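Local structure of aac(6')-Ii (Enterococcus faecium, 1N71) at residues N10-L13 / K14-S18; K84-I87 / G88-L91; Q122-L125 / Y126-T129; P143-F146 / Y147-G151; L158-A161 / N162-K166. The protein binds coenzyme A and, as an aminoglycoside 6'-N-acetyltransferase of the GNAT superfamily, probably acetylates aminoglycoside antibiotics to confer resistance. One frame throughout, in Å; residues are numbered along the deposited sequence.

Contact 1: residues N10-L13 / K14-S18; sequences NPVL and KDQLS
Asn-10, whose backbone O receives Lys-14 N at 2.9 Å, has a flat side-chain amide that meets a donor over its plane: Leu-13 N sits 49° above the carbonyl plane of OD1. The N-H nevertheless points straight at OD1, 3.0 Å from Leu-13 N. This is the N-cap of helix 11-24, Asn-10 taking up an N-H of the first turn that has no earlier helical carbonyl to reach. Its own O, bonded to Lys-14 N, starts the regular helical pattern. Further along, Val-12 O takes Gln-16 N at 3.1 Å and Leu-13 O takes Leu-17 N at 3.0 Å. The exposed carboxylate of Asp-15 comes close to Pro-11 O, but both are acceptors and its placing is doubtful.

Gln-16 runs parallel to Val-12 one turn on, and CG of Gln-16 comes to 3.2 Å from Val-12 O. Leu-17, the buried member, faces Val-37 of helix 33-40 and Leu-56 and Phe-59 of strand 55-66, so the helix packs here on both of these elements. Lys-14 folds back toward the helix start: its chain bends at chi3 (-77°), which carries NZ to a hydrogen bond with Arg-8 O and leaves the aliphatic part over the cap, CG 3.5 Å from Asn-10 O.

Contact 2: residues K84-I87 / G88-L91; sequences KNQI and GTRL. With COA (coenzyme A), chain E.
Gln-86 OE1 comes up beside Thr-89, 3.6 Å from its CB, where Thr-89 meets the coenzyme A diphosphate. Thr-89 OG1 donates to O2A of the coenzyme at 2.6 Å, and Thr-89 N reaches that same oxygen, so one residue grips O2A twice. The loop and the start of helix 87-101 form the pyrophosphate-binding loop of GNAT motif A. Lys-84 N meets O4A almost straight (173°), and Gln-86 N meets O1A. Gly-88, with no side chain, lets the diphosphate lie close against the first turn, O5A 2.8 Å from Gly-88 N; the dipole of this helix N-terminus probably favours the negative charge.

Behind this first shell, Gln-86 occupies the N-cap position, and its O takes Arg-90 N at 2.9 Å. A bend at chi2 (-64°) is what brings its amide round to Thr-89. Ile-87 CG2 rests 4.1 Å from Leu-91 CD1, the pair packing on Ala-50 of strand 46-52. Outermost, Arg-90 hydrogen-bonds Met-1 O through NH2, while NH1 donates at 2.7 Å to a water in the guanidinium plane that in turn donates to Asn-85 O.

Contact 3: residues Q122-L125 / Y126-T129; sequences QTDL and YEHT. Unlike the reference sequence in segment 126-129: Glu-127 (reference Val).
Thr-129 OG1 donates to Leu-125 O at 2.6 Å, lying in the plane of that carbonyl. The threonine's first torsion sets OG1 beside its backbone N and opposite its carbonyl carbon, while CG2 also comes near Leu-125 O. The hydroxyl has a second partner: Lys-153 NZ of the second subunit donates to it and to Tyr-126 O, tying this bend to the dimer interface.

Asp-124 works from the other end. Its OD1 accepts from Tyr-126 N at 3.0 Å, met on the anti side of the carboxylate and 30° out of its plane. CG lies opposite the backbone N (chi1 -170°), which swings the carboxylate forward over the residues that follow. The same OD1 sits near the plane of the Tyr-126 ring, at its edge, 3.6 Å from CD2; carboxylate and ring are turned 83° against each other.

Here the chain makes a type I beta turn from Asp-124 to Glu-127 with an Asx turn laid over its first half, just ahead of helix 129-134. Glu-127 N closes the turn onto Asp-124 O at 3.2 Å, and Lys-132 NZ from the helix grips that oxygen too. Tyr-126 reaches across to the second subunit, where its OH hydrogen-bonds Thr-174 OG1, while Leu-125 packs inward on Pro-159 and Val-157. On the outer side two like charges approach, Asp-124 OD2 and Glu-127 OE2 4.5 Å apart. A single water donates to both, 2.9 Å from Asp-124 OD2 and 2.8 Å from Glu-127 OE2, and probably eases their repulsion.

Contact 4: residues P143-F146 / Y147-G151; sequences PYEF and YEKLG. With COA (coenzyme A), chain E.
An edge-to-face aromatic pair sits at the centre of this contact along helix 144-149, which flanks the bound coenzyme A. Phe-146 presents the edge carrying CD2 and CE2 to one face of Tyr-147; the ring centroids are 5.0 Å apart and the planes 69° apart. Phe-146 has CG opposite its backbone N (chi1 160°), which turns the ring out toward the cofactor, and coenzyme atom CCP lies over the centre of one of its faces. Just past the helix end, Leu-150 CD1 reaches Phe-146 CZ at 3.5 Å, and both side chains pack on Thr-89 and Val-92 of helix 87-101.

Tyr-147 lies against Leu-76, and its OH comes to 3.1 Å from coenzyme atom C2P, near the thiol end. At the nucleotide end Lys-149 stretches out fully beyond CG, so that NZ donates to the 3'-phosphate oxygen O8A at 2.8 Å and to the ester oxygen O3B at 3.2 Å. Glu-145 passes the adenine with CB 3.7 Å from C2A, while its OE1 is held by Asn-138 ND2.

On the flank turned from the coenzyme, the ring of Tyr-144 leaves its backbone in the crowded position (chi1 84°) and brings CE2 to 3.5 Å from Glu-148 OE1. A water joins Tyr-144 OH to the same OE1. Gly-151, at positive phi, ends the helix in a Schellman motif, its N bonded to Glu-148 O. Placement beside the cofactor, after strand 106-112, is consistent with motif B of the GNAT fold.

Contact 5: residues L158-A161 / N162-K166; sequences LPNA and NGWDK
Asn-160 fills the tight side of this loop. Its OD1 accepts from Asp-165 N at 2.9 Å, nearly straight (172°), on a lone pair in the carbonyl plane, and holds two successive turns together. The amide is set by a first torsion of -46°, which turns CG beside the backbone N and brings OD1 across to the other limb. Trp-164 leans against it: CE3 is 3.6 Å from Asn-160 OD1, ring and amide planes being 61° apart. In the backbone, Asn-160 CA approaches Gly-163 O at 3.1 Å in a CA-H...O contact, and Gly-163 N bonds to Asn-160 O, closing the type I turn. Lys-166 O is held twice, by Asn-162 N and, at 3.0 Å, by Asn-162 ND2, which also donates to Asp-112 OD2.

The second subunit secures the same part: its Thr-174 OG1 takes Asn-160 ND2, and two more of its threonines bond Ala-161 O and Pro-159 O. The Asp-165 carboxylate lies beside the Asn-160 amide and salt-bridges Arg-178 of that subunit through OD2. Only the side chain of Lys-166 is loose, running extended into solvent.

Type II, type I and type II beta turns thus follow one another round the long loop of the beta-hairpin between antiparallel strands 153-158 and 168-174, at the dimer interface of this GNAT fold.

In the fold
Contacts 1 to 5 follow one another along one GNAT domain, from helix 11-24 to the loop between strands 153-158 and 168-174 of the mixed sheet. Contact 1 is the outlier, its centre 42 Å from that of contact 3 on the opposite side of the chain's centre. Contacts 2 and 4 lie 12 Å apart between centres and touch where Phe-146 CZ meets Gly-88 C at 3.6 Å; helices 87-101 and 144-149 thereby hold the coenzyme from two sides. Contacts 3 and 5, with centres 10 Å apart, are joined by backbone pairing of Gln-122 with Asp-165. Among these contacts, those at the coenzyme (2 and 4) are thus apart from those at the second subunit (3 and 5).

Contact 1: residues N10-L13 / K14-S18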
# COMPACT_ATOMS: atom_id res chain seq x y z
N ASN A 10 -9.14 -24.41 -12.46
CA ASN A 10 -9.83 -24.45 -13.74
C ASN A 10 -9.07 -23.67 -14.81
O ASN A 10 -9.18 -22.44 -14.89
CB ASN A 10 -11.24 -23.88 -13.59
CG ASN A 10 -12.13 -24.21 -14.78
OD1 ASN A 10 -11.75 -24.00 -15.93
ND2 ASN A 10 -13.32 -24.72 -14.50
N PRO A 11 -8.28 -24.38 -15.64
CA PRO A 11 -7.48 -23.78 -16.71
C PRO A 11 -8.27 -22.83 -17.60
O PRO A 11 -7.81 -21.74 -17.92
CB PRO A 11 -6.98 -24.99 -17.48
CG PRO A 11 -6.82 -26.02 -16.40
CD PRO A 11 -8.09 -25.84 -15.61
N VAL A 12 -9.46 -23.26 -18.00
CA VAL A 12 -10.31 -22.44 -18.86
C VAL A 12 -10.67 -21.13 -18.18
O VAL A 12 -10.51 -20.05 -18.77
CB VAL A 12 -11.61 -23.19 -19.23
CG1 VAL A 12 -12.45 -22.35 -20.17
CG2 VAL A 12 -11.27 -24.53 -19.88
N LEU A 13 -11.15 -21.21 -16.94
CA LEU A 13 -11.51 -20.02 -16.18
C LEU A 13 -10.31 -19.09 -16.03
O LEU A 13 -10.42 -17.88 -16.23
CB LEU A 13 -12.04 -20.40 -14.80
CG LEU A 13 -13.54 -20.68 -14.67
CD1 LEU A 13 -13.84 -21.23 -13.29
CD2 LEU A 13 -14.32 -19.39 -14.92
N LYS A 14 -9.16 -19.67 -15.68
CA LYS A 14 -7.96 -18.87 -15.52
C LYS A 14 -7.56 -18.20 -16.83
O LYS A 14 -6.92 -17.15 -16.83
CB LYS A 14 -6.82 -19.73 -14.97
CG LYS A 14 -7.02 -20.10 -13.51
CD LYS A 14 -5.76 -20.67 -12.86
CE LYS A 14 -5.52 -22.11 -13.26
NZ LYS A 14 -4.38 -22.69 -12.49
N ASP A 15 -7.95 -18.80 -17.95
CA ASP A 15 -7.64 -18.23 -19.25
C ASP A 15 -8.51 -17.00 -19.49
O ASP A 15 -8.02 -15.97 -19.96
CB ASP A 15 -7.89 -19.24 -20.37
CG ASP A 15 -6.73 -20.19 -20.57
OD1 ASP A 15 -5.60 -19.69 -20.82
OD2 ASP A 15 -6.94 -21.41 -20.49
N GLN A 16 -9.79 -17.11 -19.17
CA GLN A 16 -10.72 -16.00 -19.35
C GLN A 16 -10.31 -14.83 -18.47
O GLN A 16 -10.43 -13.67 -18.86
CB GLN A 16 -12.14 -16.44 -19.01
CG GLN A 16 -12.58 -17.73 -19.69
CD GLN A 16 -14.07 -17.99 -19.53
OE1 GLN A 16 -14.49 -19.13 -19.29
NE2 GLN A 16 -14.88 -16.95 -19.67
N LEU A 17 -9.81 -15.14 -17.27
CA LEU A 17 -9.38 -14.09 -16.35
C LEU A 17 -8.21 -13.34 -16.98
O LEU A 17 -8.15 -12.11 -16.96
CB LEU A 17 -8.95 -14.69 -15.01
CG LEU A 17 -8.45 -13.67 -13.98
CD1 LEU A 17 -9.53 -12.64 -13.72
CD2 LEU A 17 -8.06 -14.38 -12.69
N SER A 18 -7.27 -14.10 -17.54
CA SER A 18 -6.11 -13.52 -18.19
C SER A 18 -6.53 -12.56 -19.29
O SER A 18 -6.07 -11.42 -19.35
CB SER A 18 -5.23 -14.62 -18.78
OG SER A 18 -4.09 -14.07 -19.41

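Contact 2: residues K84-I87 / G88-L91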
# COMPACT_ATOMS: atom_id res chain seq x y z
N LYS A 84 -22.58 -1.96 -14.98
CA LYS A 84 -23.80 -1.27 -14.61
C LYS A 84 -25.00 -2.18 -14.33
O LYS A 84 -26.15 -1.79 -14.53
CB LYS A 84 -24.17 -0.24 -15.68
CG LYS A 84 -23.14 0.85 -15.88
CD LYS A 84 -22.74 1.48 -14.54
CE LYS A 84 -21.96 2.77 -14.74
NZ LYS A 84 -20.76 2.60 -15.61
N ASN A 85 -24.73 -3.40 -13.88
CA ASN A 85 -25.82 -4.32 -13.54
C ASN A 85 -25.53 -5.09 -12.25
O ASN A 85 -25.79 -6.29 -12.16
CB ASN A 85 -26.08 -5.32 -14.68
CG ASN A 85 -27.33 -6.17 -14.42
OD1 ASN A 85 -27.54 -7.20 -15.06
ND2 ASN A 85 -28.17 -5.72 -13.49
N GLN A 86 -24.97 -4.39 -11.27
CA GLN A 86 -24.67 -4.96 -9.96
C GLN A 86 -23.62 -6.06 -9.84
O GLN A 86 -23.43 -6.62 -8.76
CB GLN A 86 -25.97 -5.47 -9.32
CG GLN A 86 -27.04 -4.41 -9.19
CD GLN A 86 -26.64 -3.29 -8.25
OE1 GLN A 86 -26.39 -3.52 -7.07
NE2 GLN A 86 -26.59 -2.07 -8.77
N ILE A 87 -22.93 -6.38 -10.93
CA ILE A 87 -21.91 -7.42 -10.86
C ILE A 87 -20.81 -6.98 -9.88
O ILE A 87 -20.38 -7.75 -9.02
CB ILE A 87 -21.29 -7.70 -12.24
CG1 ILE A 87 -22.35 -8.30 -13.18
CG2 ILE A 87 -20.11 -8.67 -12.10
CD1 ILE A 87 -21.89 -8.46 -14.62
N GLY A 88 -20.37 -5.73 -10.01
CA GLY A 88 -19.34 -5.22 -9.13
C GLY A 88 -19.79 -5.21 -7.67
O GLY A 88 -19.03 -5.57 -6.77
N THR A 89 -21.03 -4.80 -7.44
CA THR A 89 -21.56 -4.73 -6.08
C THR A 89 -21.58 -6.13 -5.47
O THR A 89 -21.13 -6.33 -4.33
CB THR A 89 -23.00 -4.18 -6.07
OG1 THR A 89 -22.99 -2.83 -6.56
CG2 THR A 89 -23.57 -4.21 -4.66
N ARG A 90 -22.09 -7.09 -6.22
CA ARG A 90 -22.16 -8.46 -5.73
C ARG A 90 -20.77 -9.03 -5.46
O ARG A 90 -20.59 -9.79 -4.50
CB ARG A 90 -22.93 -9.30 -6.75
CG ARG A 90 -24.35 -8.77 -6.93
CD ARG A 90 -25.05 -9.42 -8.11
NE ARG A 90 -25.24 -10.85 -7.89
CZ ARG A 90 -25.71 -11.68 -8.81
NH1 ARG A 90 -26.04 -11.23 -10.01
NH2 ARG A 90 -25.86 -12.97 -8.52
N LEU A 91 -19.79 -8.67 -6.28
CA LEU A 91 -18.42 -9.15 -6.06
C LEU A 91 -17.83 -8.55 -4.79
O LEU A 91 -17.20 -9.25 -4.00
CB LEU A 91 -17.52 -8.79 -7.26
CG LEU A 91 -17.71 -9.60 -8.55
CD1 LEU A 91 -16.81 -9.02 -9.65
CD2 LEU A 91 -17.37 -11.06 -8.29
N1A COA E . -18.68 6.23 -11.30
C2A COA E . -19.72 6.49 -10.49
N3A COA E . -20.63 5.61 -10.00
C4A COA E . -20.37 4.33 -10.43
C5A COA E . -19.35 3.92 -11.25
C6A COA E . -18.45 4.94 -11.70
N6A COA E . -17.42 4.68 -12.50
N7A COA E . -19.40 2.55 -11.46
C8A COA E . -20.45 2.18 -10.78
N9A COA E . -21.09 3.20 -10.13
C1B COA E . -22.29 3.14 -9.29
C2B COA E . -23.55 2.75 -10.06
O2B COA E . -24.15 3.93 -10.62
C3B COA E . -24.50 2.15 -9.02
O3B COA E . -25.08 3.23 -8.28
P3B COA E . -26.68 3.35 -8.09
O7A COA E . -27.21 3.40 -9.47
O8A COA E . -26.85 4.60 -7.32
O9A COA E . -27.05 2.12 -7.34
C4B COA E . -23.51 1.43 -8.10
O4B COA E . -22.27 2.13 -8.29
C5B COA E . -23.35 -0.08 -8.37
O5B COA E . -22.69 -0.30 -9.61
P1A COA E . -22.46 -1.78 -10.22
O1A COA E . -23.42 -1.98 -11.32
O2A COA E . -22.40 -2.75 -9.10
O3A COA E . -20.99 -1.62 -10.83
P2A COA E . -20.31 -2.47 -12.02
O4A COA E . -20.40 -1.67 -13.26
O5A COA E . -20.80 -3.86 -12.00
O6A COA E . -18.78 -2.48 -11.54
CBP COA E . -16.69 -1.23 -11.62
CCP COA E . -18.13 -1.27 -11.13
CDP COA E . -16.08 0.13 -11.24
CEP COA E . -15.89 -2.38 -10.94
CAP COA E . -16.71 -1.42 -13.20
OAP COA E . -17.40 -0.35 -13.86
C9P COA E . -15.31 -1.66 -13.80
O9P COA E . -14.96 -2.80 -14.11
N8P COA E . -14.54 -0.58 -13.95
C7P COA E . -13.18 -0.58 -14.49
C6P COA E . -12.15 -1.10 -13.50
C5P COA E . -11.72 -0.07 -12.46
O5P COA E . -11.35 1.06 -12.81
N4P COA E . -11.77 -0.47 -11.18
C3P COA E . -11.41 0.36 -10.03
C2P COA E . -10.38 -0.33 -9.14
S1P COA E . -9.04 0.77 -8.63
O HOH W 1 -25.55 -8.96 -11.30

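Contact 3: residues Q122-L125 / Y126-T129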
# COMPACT_ATOMS: atom_id res chain seq x y z
N GLN A 122 -4.86 17.06 -11.00
CA GLN A 122 -4.61 18.38 -11.55
C GLN A 122 -4.72 19.48 -10.50
O GLN A 122 -5.37 20.51 -10.71
CB GLN A 122 -5.55 18.66 -12.73
CG GLN A 122 -5.01 18.13 -14.05
CD GLN A 122 -5.96 18.33 -15.22
OE1 GLN A 122 -6.54 19.41 -15.38
NE2 GLN A 122 -6.10 17.30 -16.04
N THR A 123 -4.08 19.23 -9.36
CA THR A 123 -4.05 20.17 -8.25
C THR A 123 -2.96 19.72 -7.29
O THR A 123 -2.65 18.53 -7.22
CB THR A 123 -5.39 20.20 -7.49
OG1 THR A 123 -5.31 21.16 -6.43
CG2 THR A 123 -5.70 18.82 -6.90
N ASP A 124 -2.36 20.66 -6.58
CA ASP A 124 -1.30 20.31 -5.63
C ASP A 124 -1.97 19.74 -4.39
O ASP A 124 -2.56 20.48 -3.60
CB ASP A 124 -0.47 21.54 -5.24
CG ASP A 124 0.77 21.17 -4.45
OD1 ASP A 124 0.76 20.11 -3.79
OD2 ASP A 124 1.76 21.94 -4.49
N LEU A 125 -1.86 18.42 -4.21
CA LEU A 125 -2.50 17.76 -3.08
C LEU A 125 -1.88 18.00 -1.71
O LEU A 125 -2.45 17.59 -0.70
CB LEU A 125 -2.61 16.26 -3.34
CG LEU A 125 -3.76 15.90 -4.27
CD1 LEU A 125 -3.80 14.39 -4.49
CD2 LEU A 125 -5.08 16.38 -3.66
N TYR A 126 -0.72 18.65 -1.66
CA TYR A 126 -0.11 18.95 -0.37
C TYR A 126 -0.77 20.19 0.23
O TYR A 126 -0.64 20.47 1.42
CB TYR A 126 1.40 19.16 -0.53
CG TYR A 126 2.16 17.88 -0.80
CD1 TYR A 126 2.26 16.89 0.18
CD2 TYR A 126 2.71 17.62 -2.05
CE1 TYR A 126 2.91 15.68 -0.07
CE2 TYR A 126 3.36 16.41 -2.32
CZ TYR A 126 3.45 15.44 -1.32
OH TYR A 126 4.08 14.24 -1.58
N GLU A 127 -1.51 20.91 -0.62
CA GLU A 127 -2.22 22.12 -0.21
C GLU A 127 -3.68 21.83 0.08
O GLU A 127 -4.42 21.44 -0.82
CB GLU A 127 -2.13 23.18 -1.31
CG GLU A 127 -0.71 23.57 -1.66
CD GLU A 127 0.09 23.94 -0.43
OE1 GLU A 127 -0.37 24.81 0.34
OE2 GLU A 127 1.17 23.35 -0.22
N HIS A 128 -4.11 22.04 1.32
CA HIS A 128 -5.50 21.80 1.70
C HIS A 128 -5.87 20.36 1.37
O HIS A 128 -6.98 20.07 0.92
CB HIS A 128 -6.43 22.77 0.96
CG HIS A 128 -6.09 24.21 1.16
ND1 HIS A 128 -6.08 24.81 2.40
CD2 HIS A 128 -5.76 25.18 0.27
CE1 HIS A 128 -5.76 26.09 2.27
NE2 HIS A 128 -5.55 26.33 0.99
N THR A 129 -4.92 19.47 1.61
CA THR A 129 -5.06 18.05 1.36
C THR A 129 -6.43 17.48 1.71
O THR A 129 -7.17 17.03 0.83
CB THR A 129 -3.99 17.26 2.15
OG1 THR A 129 -2.70 17.80 1.86
CG2 THR A 129 -4.02 15.79 1.76
O HOH W 2 3.11 22.23 -1.92

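Contact 4: residues P143-F146 / Y147-G151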
# COMPACT_ATOMS: atom_id res chain seq x y z
N PRO A 143 -14.41 5.60 -10.77
CA PRO A 143 -14.89 4.53 -9.89
C PRO A 143 -14.81 4.73 -8.38
O PRO A 143 -15.31 3.90 -7.63
CB PRO A 143 -14.09 3.32 -10.36
CG PRO A 143 -12.79 3.93 -10.77
CD PRO A 143 -13.24 5.17 -11.54
N TYR A 144 -14.20 5.82 -7.92
CA TYR A 144 -14.12 6.01 -6.47
C TYR A 144 -15.54 6.08 -5.91
O TYR A 144 -15.80 5.59 -4.81
CB TYR A 144 -13.36 7.30 -6.10
CG TYR A 144 -14.20 8.56 -6.11
CD1 TYR A 144 -14.35 9.31 -7.28
CD2 TYR A 144 -14.86 9.00 -4.96
CE1 TYR A 144 -15.13 10.47 -7.30
CE2 TYR A 144 -15.64 10.16 -4.97
CZ TYR A 144 -15.77 10.89 -6.14
OH TYR A 144 -16.55 12.03 -6.17
N GLU A 145 -16.44 6.69 -6.67
CA GLU A 145 -17.83 6.84 -6.26
C GLU A 145 -18.52 5.49 -6.16
O GLU A 145 -19.46 5.32 -5.38
CB GLU A 145 -18.56 7.75 -7.25
CG GLU A 145 -19.98 8.08 -6.87
CD GLU A 145 -20.46 9.37 -7.52
OE1 GLU A 145 -20.13 9.60 -8.70
OE2 GLU A 145 -21.16 10.16 -6.85
N PHE A 146 -18.06 4.53 -6.96
CA PHE A 146 -18.62 3.18 -6.92
C PHE A 146 -18.35 2.63 -5.52
O PHE A 146 -19.24 2.07 -4.87
CB PHE A 146 -17.94 2.30 -7.96
CG PHE A 146 -18.08 0.82 -7.70
CD1 PHE A 146 -19.31 0.18 -7.87
CD2 PHE A 146 -16.99 0.07 -7.27
CE1 PHE A 146 -19.44 -1.19 -7.62
CE2 PHE A 146 -17.11 -1.29 -7.01
CZ PHE A 146 -18.34 -1.93 -7.18
N TYR A 147 -17.12 2.79 -5.06
CA TYR A 147 -16.75 2.29 -3.74
C TYR A 147 -17.46 3.06 -2.63
O TYR A 147 -17.89 2.47 -1.65
CB TYR A 147 -15.23 2.37 -3.57
CG TYR A 147 -14.49 1.41 -4.48
CD1 TYR A 147 -14.56 0.03 -4.28
CD2 TYR A 147 -13.75 1.88 -5.57
CE1 TYR A 147 -13.91 -0.86 -5.12
CE2 TYR A 147 -13.10 1.00 -6.43
CZ TYR A 147 -13.18 -0.37 -6.20
OH TYR A 147 -12.53 -1.24 -7.03
N GLU A 148 -17.59 4.38 -2.79
CA GLU A 148 -18.28 5.17 -1.78
C GLU A 148 -19.68 4.61 -1.56
O GLU A 148 -20.13 4.49 -0.42
CB GLU A 148 -18.41 6.63 -2.20
CG GLU A 148 -17.10 7.39 -2.24
CD GLU A 148 -17.30 8.88 -2.08
OE1 GLU A 148 -18.25 9.42 -2.69
OE2 GLU A 148 -16.50 9.51 -1.36
N LYS A 149 -20.37 4.28 -2.64
CA LYS A 149 -21.72 3.75 -2.53
C LYS A 149 -21.76 2.39 -1.84
O LYS A 149 -22.81 1.97 -1.35
CB LYS A 149 -22.38 3.67 -3.91
CG LYS A 149 -22.65 5.06 -4.50
CD LYS A 149 -23.50 4.99 -5.75
CE LYS A 149 -23.83 6.39 -6.25
NZ LYS A 149 -24.69 6.35 -7.47
N LEU A 150 -20.61 1.72 -1.77
CA LEU A 150 -20.55 0.42 -1.09
C LEU A 150 -20.05 0.58 0.34
O LEU A 150 -19.74 -0.40 1.01
CB LEU A 150 -19.64 -0.55 -1.85
CG LEU A 150 -20.19 -0.93 -3.23
CD1 LEU A 150 -19.31 -1.98 -3.86
CD2 LEU A 150 -21.62 -1.44 -3.08
N GLY A 151 -19.98 1.82 0.81
CA GLY A 151 -19.55 2.06 2.18
C GLY A 151 -18.09 2.38 2.41
O GLY A 151 -17.67 2.53 3.56
N1A COA E . -18.68 6.23 -11.30
C2A COA E . -19.72 6.49 -10.49
N3A COA E . -20.63 5.61 -10.00
C4A COA E . -20.37 4.33 -10.43
C5A COA E . -19.35 3.92 -11.25
C6A COA E . -18.45 4.94 -11.70
N6A COA E . -17.42 4.68 -12.50
N7A COA E . -19.40 2.55 -11.46
C8A COA E . -20.45 2.18 -10.78
N9A COA E . -21.09 3.20 -10.13
C1B COA E . -22.29 3.14 -9.29
C2B COA E . -23.55 2.75 -10.06
O2B COA E . -24.15 3.93 -10.62
C3B COA E . -24.50 2.15 -9.02
O3B COA E . -25.08 3.23 -8.28
P3B COA E . -26.68 3.35 -8.09
O7A COA E . -27.21 3.40 -9.47
O8A COA E . -26.85 4.60 -7.32
O9A COA E . -27.05 2.12 -7.34
C4B COA E . -23.51 1.43 -8.10
O4B COA E . -22.27 2.13 -8.29
C5B COA E . -23.35 -0.08 -8.37
O5B COA E . -22.69 -0.30 -9.61
P1A COA E . -22.46 -1.78 -10.22
O1A COA E . -23.42 -1.98 -11.32
O2A COA E . -22.40 -2.75 -9.10
O3A COA E . -20.99 -1.62 -10.83
P2A COA E . -20.31 -2.47 -12.02
O4A COA E . -20.40 -1.67 -13.26
O5A COA E . -20.80 -3.86 -12.00
O6A COA E . -18.78 -2.48 -11.54
CBP COA E . -16.69 -1.23 -11.62
CCP COA E . -18.13 -1.27 -11.13
CDP COA E . -16.08 0.13 -11.24
CEP COA E . -15.89 -2.38 -10.94
CAP COA E . -16.71 -1.42 -13.20
OAP COA E . -17.40 -0.35 -13.86
C9P COA E . -15.31 -1.66 -13.80
O9P COA E . -14.96 -2.80 -14.11
N8P COA E . -14.54 -0.58 -13.95
C7P COA E . -13.18 -0.58 -14.49
C6P COA E . -12.15 -1.10 -13.50
C5P COA E . -11.72 -0.07 -12.46
O5P COA E . -11.35 1.06 -12.81
N4P COA E . -11.77 -0.47 -11.18
C3P COA E . -11.41 0.36 -10.03
C2P COA E . -10.38 -0.33 -9.14
S1P COA E . -9.04 0.77 -8.63
O HOH W 3 -18.26 11.94 -3.73

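Contact 5: residues L158-A161 / N162-K166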
# COMPACT_ATOMS: atom_id res chain seq x y z
N LEU A 158 -2.19 9.86 -2.36
CA LEU A 158 -0.76 9.78 -2.60
C LEU A 158 -0.47 10.80 -3.70
O LEU A 158 -0.61 10.52 -4.89
CB LEU A 158 -0.37 8.38 -3.06
CG LEU A 158 1.12 8.16 -3.33
CD1 LEU A 158 1.96 8.76 -2.20
CD2 LEU A 158 1.38 6.67 -3.47
N PRO A 159 -0.05 12.01 -3.31
CA PRO A 159 0.24 13.07 -4.28
C PRO A 159 1.29 12.71 -5.34
O PRO A 159 2.35 12.17 -5.03
CB PRO A 159 0.69 14.24 -3.40
CG PRO A 159 -0.05 13.99 -2.10
CD PRO A 159 0.14 12.50 -1.93
N ASN A 160 0.97 13.02 -6.59
CA ASN A 160 1.87 12.79 -7.72
C ASN A 160 2.37 11.35 -7.87
O ASN A 160 3.44 11.13 -8.43
CB ASN A 160 3.08 13.72 -7.58
CG ASN A 160 2.67 15.14 -7.24
OD1 ASN A 160 1.89 15.76 -7.96
ND2 ASN A 160 3.21 15.67 -6.14
N ALA A 161 1.59 10.39 -7.41
CA ALA A 161 1.98 8.98 -7.46
C ALA A 161 2.37 8.48 -8.85
O ALA A 161 3.42 7.86 -9.02
CB ALA A 161 0.86 8.11 -6.90
N ASN A 162 1.51 8.74 -9.83
CA ASN A 162 1.71 8.29 -11.20
C ASN A 162 2.25 9.40 -12.08
O ASN A 162 2.16 9.33 -13.31
CB ASN A 162 0.37 7.81 -11.75
CG ASN A 162 -0.30 6.79 -10.85
OD1 ASN A 162 0.03 5.61 -10.87
ND2 ASN A 162 -1.24 7.26 -10.03
N GLY A 163 2.82 10.43 -11.46
CA GLY A 163 3.34 11.56 -12.21
C GLY A 163 2.70 12.81 -11.64
O GLY A 163 1.79 12.72 -10.82
N TRP A 164 3.16 13.99 -12.06
CA TRP A 164 2.59 15.21 -11.52
C TRP A 164 1.07 15.29 -11.61
O TRP A 164 0.49 15.11 -12.68
CB TRP A 164 3.22 16.43 -12.20
CG TRP A 164 4.68 16.56 -11.92
CD1 TRP A 164 5.71 16.29 -12.78
CD2 TRP A 164 5.28 16.96 -10.68
NE1 TRP A 164 6.92 16.50 -12.14
CE2 TRP A 164 6.68 16.91 -10.86
CE3 TRP A 164 4.77 17.35 -9.44
CZ2 TRP A 164 7.57 17.24 -9.83
CZ3 TRP A 164 5.66 17.68 -8.42
CH2 TRP A 164 7.05 17.62 -8.63
N ASP A 165 0.45 15.55 -10.46
CA ASP A 165 -0.99 15.69 -10.33
C ASP A 165 -1.84 14.53 -10.83
O ASP A 165 -2.95 14.73 -11.32
CB ASP A 165 -1.44 17.01 -10.97
CG ASP A 165 -0.69 18.20 -10.41
OD1 ASP A 165 -0.30 18.17 -9.22
OD2 ASP A 165 -0.47 19.18 -11.17
N LYS A 166 -1.30 13.32 -10.69
CA LYS A 166 -1.98 12.08 -11.08
C LYS A 166 -1.81 11.20 -9.84
O LYS A 166 -1.02 10.26 -9.82
CB LYS A 166 -1.29 11.45 -12.29
CG LYS A 166 -1.39 12.31 -13.54
CD LYS A 166 -0.71 11.66 -14.73
CE LYS A 166 -0.90 12.50 -15.98
NZ LYS A 166 -0.26 11.87 -17.18